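Alpha-1,2-Mannosidase (Trichoderma reesei, PDB 1HCU) probably trims alpha-1,2-linked mannose residues from high-mannose N-glycans as a calcium-dependent glycosyl hydrolase of family 47. Local coordinates at residues 132-137 and 190-195; 63-66 and 72-75. One frame throughout, in Å; residues are numbered along the deposited sequence.

In the fold
Following the chain from its N terminus, interaction 2 comes first: residues 63-66 near the end of helix 56-67 meet residues 72-75 of the next helix, 71-80, and so close a short helical hairpin with only five residues between the segments. Interaction 1 opens later, at residues 132-137 of helix 127-144, and closes at residues 190-195, where helix 182-192 ends, spanning 52 intervening residues. The two are therefore in series, neither nested nor crossed. The centres of interactions 1 and 2 lie 21 Å apart, and the nearest atoms of interactions 1 and 2 are about 6 Å apart, without touching. Helix 98-117 lies beside both, since Leu133, Leu134 and Ala137 pack on it from one contact and Asp63 and Ile66 from the other.

Interaction 1. Residues 132-137 and 190-195; sequences SLLRQA and DLTGNP
Leu134 meets Leu191 and Thr192 through its two methyl branches, and this small, mainly apolar patch is the whole of the contact between the two segments, burying 117 Å² in all. With CG of Leu134 anti to its backbone N (chi1 176°), the isobutyl group extends from helix 127-144 toward the end of helix 182-192. Its CD1 touches both partners, 4.0 Å from Thr192 CG2 and 4.1 Å from Leu191 CB, while Leu134 CD2 comes within 4.1 Å of the Leu191 carbonyl O. The leucine side chains cross obliquely rather than lying alongside one another. Leucine suits the place because its reach lets one methyl, CD1, touch both neighbours while the other, CD2, lies near the carbonyl.

Thr192 divides its duties: CG2 serves the apolar patch, whereas OG1 turns back to its own chain. That oxygen bonds to the Leu188 carbonyl one turn earlier and accepts Asn194 N at 3.1 Å, with a nearly straight N-H...O angle of 162°, forming an ST turn. Gly193 leaves the helix with positive phi (89°), a conformation readily adopted without a side chain. Asn194 then caps Gln196 N through OD1, at the start of helix 196-209.

Between the two segments the packing is confined to Leu134 and its two partners; all three remain partly exposed, and Gly193 and Pro195 are exposed on the solvent side. Toward the protein, Leu133 and Ala137 lie against helix 98-117, where Leu134 also touches Tyr113, so helix 127-144 rests on helix 98-117 and, through Leu134, on the end of helix 182-192 as well.

Interaction 2. Residues 63-66 and 72-75; sequences DTAI and DIVN
Val74 has CG1 anti to its backbone N (chi1 174°), which leaves CG2 beside that N and directed at Ala65 and Ile66 across the hairpin. In Ile66 the chi1 of -71° places CG1 beside its own backbone N, where it meets this methyl: Ile66 CG1 lies 3.8 Å from Val74 CG2, and the two side chains cross at about a right angle. Val74 CG2 also stands 4.0 Å from Ala65 CB and 3.9 Å from the Ala65 carbonyl O, so one methyl touches both Ala65 and Ile66.

Ala65 suits the place where the backbones come nearest, with its CA only 6.1 Å from the CA of Val74. Its single methyl touches two beta-branched residues, for Ala65 CB is also 4.0 Å from Ile73 CG2. Valine and isoleucine carry their branches close to the main chain and can fill the short gap without long, flexible side chains.

Around this pairing, Ala65 and Ile73 both touch Phe23 of helix 13-33, while Ile66 packs on Ala112 and Leu116 of helix 98-117. Asp63 points away from the seam, and its buried carboxylate is satisfied by a salt bridge to Lys459 and hydrogen bonds to His488 and Ser111. All four touching residues are buried and meet through van der Waals contacts alone, so, beyond the short connection that joins them, helices 56-67 and 71-80 are probably held together here by close packing and the exclusion of water.

Interaction 1. Residues 132-137 and 190-195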
loop_
_atom_site.group_PDB
_atom_site.type_symbol
_atom_site.label_atom_id
_atom_site.label_comp_id
_atom_site.label_asym_id
_atom_site.label_seq_id
_atom_site.Cartn_x
_atom_site.Cartn_y
_atom_site.Cartn_z
ATOM N N SER A 132 -22.529 6.963 -9.278
ATOM C CA SER A 132 -21.782 8.172 -8.934
ATOM C C SER A 132 -20.304 7.871 -8.710
ATOM O O SER A 132 -19.437 8.658 -9.097
ATOM C CB SER A 132 -22.354 8.830 -7.670
ATOM O OG SER A 132 -23.606 9.441 -7.926
ATOM N N LEU A 133 -20.024 6.732 -8.080
ATOM C CA LEU A 133 -18.648 6.338 -7.806
ATOM C C LEU A 133 -17.836 6.418 -9.095
ATOM O O LEU A 133 -16.807 7.088 -9.146
ATOM C CB LEU A 133 -18.596 4.909 -7.240
ATOM C CG LEU A 133 -19.348 4.626 -5.932
ATOM C CD1 LEU A 133 -19.391 3.128 -5.659
ATOM C CD2 LEU A 133 -18.672 5.357 -4.781
ATOM N N LEU A 134 -18.310 5.748 -10.141
ATOM C CA LEU A 134 -17.608 5.756 -11.417
ATOM C C LEU A 134 -17.591 7.144 -12.050
ATOM O O LEU A 134 -16.561 7.580 -12.567
ATOM C CB LEU A 134 -18.233 4.740 -12.386
ATOM C CG LEU A 134 -17.668 4.679 -13.810
ATOM C CD1 LEU A 134 -16.157 4.510 -13.771
ATOM C CD2 LEU A 134 -18.304 3.519 -14.554
ATOM N N ARG A 135 -18.718 7.848 -12.006
ATOM C CA ARG A 135 -18.768 9.188 -12.586
ATOM C C ARG A 135 -17.767 10.096 -11.898
ATOM O O ARG A 135 -17.014 10.814 -12.556
ATOM C CB ARG A 135 -20.171 9.794 -12.462
ATOM C CG ARG A 135 -21.198 9.167 -13.377
ATOM N N GLN A 136 -17.752 10.063 -10.568
ATOM C CA GLN A 136 -16.826 10.910 -9.821
ATOM C C GLN A 136 -15.367 10.535 -10.085
ATOM O O GLN A 136 -14.499 11.405 -10.104
ATOM C CB GLN A 136 -17.143 10.845 -8.322
ATOM C CG GLN A 136 -18.362 11.676 -7.899
ATOM C CD GLN A 136 -18.057 13.166 -7.761
ATOM O OE1 GLN A 136 -18.276 13.755 -6.704
ATOM N NE2 GLN A 136 -17.559 13.778 -8.823
ATOM N N ALA A 137 -15.101 9.248 -10.308
ATOM C CA ALA A 137 -13.737 8.786 -10.578
ATOM C C ALA A 137 -13.249 9.373 -11.903
ATOM O O ALA A 137 -12.123 9.852 -12.008
ATOM C CB ALA A 137 -13.696 7.266 -10.635
ATOM N N ASP A 190 -11.243 0.702 -18.982
ATOM C CA ASP A 190 -12.055 -0.480 -19.215
ATOM C C ASP A 190 -13.493 -0.274 -18.743
ATOM O O ASP A 190 -14.433 -0.767 -19.361
ATOM C CB ASP A 190 -11.443 -1.692 -18.509
ATOM C CG ASP A 190 -10.236 -2.249 -19.244
ATOM O OD1 ASP A 190 -9.631 -3.213 -18.728
ATOM O OD2 ASP A 190 -9.899 -1.732 -20.333
ATOM N N LEU A 191 -13.657 0.465 -17.651
ATOM C CA LEU A 191 -14.979 0.726 -17.090
ATOM C C LEU A 191 -15.751 1.803 -17.847
ATOM O O LEU A 191 -16.972 1.726 -17.955
ATOM C CB LEU A 191 -14.836 1.131 -15.624
ATOM C CG LEU A 191 -15.402 0.187 -14.559
ATOM C CD1 LEU A 191 -15.421 -1.247 -15.048
ATOM C CD2 LEU A 191 -14.568 0.329 -13.287
ATOM N N THR A 192 -15.032 2.794 -18.377
ATOM C CA THR A 192 -15.651 3.904 -19.110
ATOM C C THR A 192 -15.693 3.723 -20.627
ATOM O O THR A 192 -16.528 4.313 -21.298
ATOM C CB THR A 192 -14.902 5.236 -18.867
ATOM O OG1 THR A 192 -13.568 5.122 -19.391
ATOM C CG2 THR A 192 -14.840 5.572 -17.380
ATOM N N GLY A 193 -14.778 2.935 -21.173
ATOM C CA GLY A 193 -14.750 2.750 -22.613
ATOM C C GLY A 193 -13.878 3.798 -23.285
ATOM O O GLY A 193 -13.750 3.815 -24.505
ATOM N N ASN A 194 -13.293 4.681 -22.483
ATOM C CA ASN A 194 -12.415 5.735 -22.983
ATOM C C ASN A 194 -10.964 5.266 -22.791
ATOM O O ASN A 194 -10.449 5.263 -21.678
ATOM C CB ASN A 194 -12.658 7.030 -22.202
ATOM C CG ASN A 194 -11.784 8.170 -22.678
ATOM O OD1 ASN A 194 -10.925 7.988 -23.536
ATOM N ND2 ASN A 194 -12.000 9.357 -22.119
ATOM N N PRO A 195 -10.293 4.869 -23.885
ATOM C CA PRO A 195 -8.908 4.382 -23.901
ATOM C C PRO A 195 -7.821 5.363 -23.460
ATOM O O PRO A 195 -6.719 4.943 -23.084
ATOM C CB PRO A 195 -8.710 3.946 -25.358
ATOM C CG PRO A 195 -10.089 3.601 -25.808
ATOM C CD PRO A 195 -10.893 4.739 -25.224
#

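Interaction 2. Residues 63-66 and 72-75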
loop_
_atom_site.group_PDB
_atom_site.type_symbol
_atom_site.label_atom_id
_atom_site.label_comp_id
_atom_site.label_asym_id
_atom_site.label_seq_id
_atom_site.Cartn_x
_atom_site.Cartn_y
_atom_site.Cartn_z
ATOM N N ASP A 63 -14.805 0.681 0.800
ATOM C CA ASP A 63 -14.799 -0.721 0.423
ATOM C C ASP A 63 -14.571 -1.658 1.604
ATOM O O ASP A 63 -15.063 -2.786 1.612
ATOM C CB ASP A 63 -13.779 -0.989 -0.692
ATOM C CG ASP A 63 -12.349 -0.729 -0.268
ATOM O OD1 ASP A 63 -11.458 -1.000 -1.099
ATOM O OD2 ASP A 63 -12.108 -0.262 0.868
ATOM N N THR A 64 -13.838 -1.196 2.610
ATOM C CA THR A 64 -13.611 -2.028 3.776
ATOM C C THR A 64 -14.972 -2.242 4.435
ATOM O O THR A 64 -15.301 -3.350 4.858
ATOM C CB THR A 64 -12.638 -1.358 4.771
ATOM O OG1 THR A 64 -11.364 -1.169 4.137
ATOM C CG2 THR A 64 -12.453 -2.229 6.006
ATOM N N ALA A 65 -15.775 -1.178 4.489
ATOM C CA ALA A 65 -17.112 -1.236 5.082
ATOM C C ALA A 65 -18.005 -2.184 4.293
ATOM O O ALA A 65 -18.887 -2.827 4.853
ATOM C CB ALA A 65 -17.734 0.159 5.111
ATOM N N ILE A 66 -17.783 -2.261 2.986
ATOM C CA ILE A 66 -18.581 -3.143 2.140
ATOM C C ILE A 66 -18.265 -4.611 2.430
ATOM O O ILE A 66 -19.171 -5.421 2.577
ATOM C CB ILE A 66 -18.322 -2.862 0.639
ATOM C CG1 ILE A 66 -18.923 -1.517 0.249
ATOM C CG2 ILE A 66 -18.925 -3.966 -0.214
ATOM C CD1 ILE A 66 -18.560 -1.083 -1.147
ATOM N N ASP A 72 -25.146 0.305 6.877
ATOM C CA ASP A 72 -25.321 1.700 7.293
ATOM C C ASP A 72 -24.175 2.636 6.932
ATOM O O ASP A 72 -24.390 3.698 6.355
ATOM C CB ASP A 72 -25.573 1.767 8.798
ATOM C CG ASP A 72 -26.990 1.387 9.162
ATOM O OD1 ASP A 72 -27.639 0.671 8.362
ATOM O OD2 ASP A 72 -27.450 1.796 10.250
ATOM N N ILE A 73 -22.957 2.255 7.291
ATOM C CA ILE A 73 -21.807 3.078 6.976
ATOM C C ILE A 73 -21.688 3.237 5.465
ATOM O O ILE A 73 -21.392 4.326 4.977
ATOM C CB ILE A 73 -20.505 2.450 7.529
ATOM C CG1 ILE A 73 -20.586 2.378 9.059
ATOM C CG2 ILE A 73 -19.295 3.262 7.071
ATOM C CD1 ILE A 73 -19.435 1.658 9.709
ATOM N N VAL A 74 -21.939 2.160 4.728
ATOM C CA VAL A 74 -21.844 2.203 3.275
ATOM C C VAL A 74 -22.811 3.231 2.713
ATOM O O VAL A 74 -22.450 4.046 1.864
ATOM C CB VAL A 74 -22.152 0.828 2.637
ATOM C CG1 VAL A 74 -22.179 0.943 1.115
ATOM C CG2 VAL A 74 -21.115 -0.176 3.054
ATOM N N ASN A 75 -24.044 3.193 3.195
ATOM C CA ASN A 75 -25.054 4.122 2.732
ATOM C C ASN A 75 -24.653 5.569 3.024
ATOM O O ASN A 75 -24.830 6.445 2.179
ATOM C CB ASN A 75 -26.398 3.789 3.379
ATOM C CG ASN A 75 -27.459 4.830 3.084
ATOM O OD1 ASN A 75 -27.608 5.812 3.823
ATOM N ND2 ASN A 75 -28.193 4.635 1.986
#